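Local coordinates for cytochrome P450 (Picrophilus torridus, PDB 2RFB), which is a heme-thiolate cytochrome P450 that probably works as a monooxygenase, inserting one atom of molecular oxygen into a substrate, at residues Glu223-Tyr228 with Asp275-Gly280. Sequence-based numbering, arbitrary orientation.
Sequences EETLRY and DLFKIG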
# COMPACT_ATOMS: atom_id res chain seq x y z
N GLU A 223 -1.52 -1.18 -13.71
CA GLU A 223 -1.80 -2.58 -13.38
C GLU A 223 -0.57 -3.44 -13.66
O GLU A 223 -0.24 -4.30 -12.85
CB GLU A 223 -3.03 -3.19 -14.10
CG GLU A 223 -4.45 -2.80 -13.59
CD GLU A 223 -4.60 -2.69 -12.04
OE1 GLU A 223 -4.94 -1.58 -11.53
OE2 GLU A 223 -4.39 -3.71 -11.34
N GLU A 224 0.09 -3.24 -14.80
CA GLU A 224 1.19 -4.15 -15.12
C GLU A 224 2.40 -3.86 -14.23
O GLU A 224 3.20 -4.77 -13.93
CB GLU A 224 1.51 -4.18 -16.62
CG GLU A 224 2.68 -5.09 -17.02
CD GLU A 224 2.37 -6.58 -17.00
OE1 GLU A 224 1.43 -7.03 -16.32
OE2 GLU A 224 3.09 -7.33 -17.71
N THR A 225 2.55 -2.61 -13.76
CA THR A 225 3.65 -2.37 -12.82
C THR A 225 3.40 -3.15 -11.52
O THR A 225 4.34 -3.68 -10.91
CB THR A 225 3.90 -0.85 -12.55
OG1 THR A 225 4.09 -0.14 -13.80
CG2 THR A 225 5.14 -0.66 -11.65
N LEU A 226 2.15 -3.14 -11.07
CA LEU A 226 1.74 -3.76 -9.78
C LEU A 226 2.09 -5.22 -9.84
O LEU A 226 2.65 -5.81 -8.90
CB LEU A 226 0.21 -3.59 -9.53
CG LEU A 226 -0.08 -2.16 -9.02
CD1 LEU A 226 -1.48 -1.71 -9.26
CD2 LEU A 226 0.30 -1.93 -7.55
N ARG A 227 1.79 -5.79 -10.98
CA ARG A 227 2.13 -7.17 -11.22
C ARG A 227 3.65 -7.40 -11.27
O ARG A 227 4.17 -8.40 -10.73
CB ARG A 227 1.55 -7.55 -12.56
CG ARG A 227 1.55 -9.02 -12.76
CD ARG A 227 1.51 -9.33 -14.30
NE ARG A 227 2.55 -10.28 -14.39
CZ ARG A 227 3.69 -10.18 -15.03
NH1 ARG A 227 3.97 -9.19 -15.85
NH2 ARG A 227 4.53 -11.19 -14.86
N TYR A 228 4.35 -6.49 -11.93
CA TYR A 228 5.67 -6.82 -12.38
C TYR A 228 6.74 -6.42 -11.35
O TYR A 228 7.69 -7.18 -11.15
CB TYR A 228 5.87 -6.20 -13.73
CG TYR A 228 7.16 -6.41 -14.45
CD1 TYR A 228 7.33 -7.48 -15.30
CD2 TYR A 228 8.17 -5.44 -14.40
CE1 TYR A 228 8.50 -7.68 -15.99
CE2 TYR A 228 9.35 -5.59 -15.13
CZ TYR A 228 9.51 -6.72 -15.93
OH TYR A 228 10.65 -6.88 -16.71
N ASP A 275 8.05 -12.79 -17.19
CA ASP A 275 9.15 -11.81 -17.04
C ASP A 275 9.19 -10.67 -18.06
O ASP A 275 10.15 -9.89 -18.08
CB ASP A 275 10.49 -12.50 -16.82
CG ASP A 275 10.41 -13.55 -15.65
OD1 ASP A 275 9.93 -13.21 -14.53
OD2 ASP A 275 10.75 -14.74 -15.89
N LEU A 276 8.12 -10.52 -18.83
CA LEU A 276 7.99 -9.39 -19.72
C LEU A 276 6.86 -8.42 -19.30
O LEU A 276 5.81 -8.82 -18.81
CB LEU A 276 7.76 -9.88 -21.17
CG LEU A 276 8.84 -10.71 -21.91
CD1 LEU A 276 8.36 -11.17 -23.26
CD2 LEU A 276 10.15 -9.91 -22.08
N PHE A 277 7.06 -7.15 -19.58
CA PHE A 277 6.07 -6.15 -19.33
C PHE A 277 5.10 -6.00 -20.49
O PHE A 277 5.45 -5.49 -21.55
CB PHE A 277 6.79 -4.82 -19.10
CG PHE A 277 5.96 -3.80 -18.43
CD1 PHE A 277 5.97 -3.69 -17.04
CD2 PHE A 277 5.16 -2.93 -19.19
CE1 PHE A 277 5.19 -2.73 -16.42
CE2 PHE A 277 4.37 -1.95 -18.57
CZ PHE A 277 4.40 -1.85 -17.17
N LYS A 278 3.87 -6.42 -20.27
CA LYS A 278 2.84 -6.33 -21.30
C LYS A 278 1.62 -5.72 -20.66
O LYS A 278 1.02 -6.32 -19.72
CB LYS A 278 2.47 -7.73 -21.78
CG LYS A 278 3.64 -8.60 -22.26
CD LYS A 278 3.13 -9.56 -23.37
CE LYS A 278 3.74 -10.96 -23.29
NZ LYS A 278 3.25 -11.81 -24.43
N ILE A 279 1.27 -4.52 -21.11
CA ILE A 279 0.02 -3.86 -20.76
C ILE A 279 -1.09 -4.69 -21.36
O ILE A 279 -0.95 -5.17 -22.48
CB ILE A 279 -0.10 -2.44 -21.40
CG1 ILE A 279 0.91 -1.47 -20.85
CG2 ILE A 279 -1.48 -1.85 -21.22
CD1 ILE A 279 1.18 -0.32 -21.84
N GLY A 280 -2.20 -4.83 -20.63
CA GLY A 280 -3.44 -5.44 -21.13
C GLY A 280 -3.56 -6.93 -20.89
O GLY A 280 -4.27 -7.61 -21.62
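E224 and F277 meet where the K helix of the P450 fold, the helix 218-228, packs against the loop that leads to R281; E224 and R227 are the ends of the family's ExxR motif. E224 CG sits above the centre of the F277 ring, 3.5 Å from its centroid and close to the ring normal, a CH-pi contact. This position follows from E224 CG lying anti to the backbone N (chi1 179°), which carries the chain out over the ring, and from the bend at chi2, which turns the carboxylate toward the K278 backbone. There E224 OE2 takes the amide hydrogen of K278 N at 2.8 Å, a nearly straight bond (173° at the hydrogen) that comes from the anti side and from well out of the carboxylate plane.

One helical turn on, Y228 offers a ring face to the rim of F277 in a T-shaped stack, with centroids 5.5 Å apart and planes at 87°. The nearest carbons there are Y228 CD2 and F277 CD1, at 3.9 Å. T225 OG1, hydrogen-bonded to F221 O one turn back, lies at the edge of the F277 ring, 3.8 Å from F277 CZ, while V203 of helix 175-206 also touches this phenyl group. Beyond the stack, Y228 OH approaches D275 O at 3.3 Å, at best a weak bond.

The second shell fixes the glutamate. R227 NH1 is 2.8 Å from E224 OE2, a salt bridge whose hydrogen-bond geometry is poor, and the guanidinium also donates from NE to N265 O and from NH2 to P274 O. R281 completes the Glu-Arg-Arg triad characteristic of P450s: its NE pairs with E224 OE2, and its NH2 bonds to L276 O.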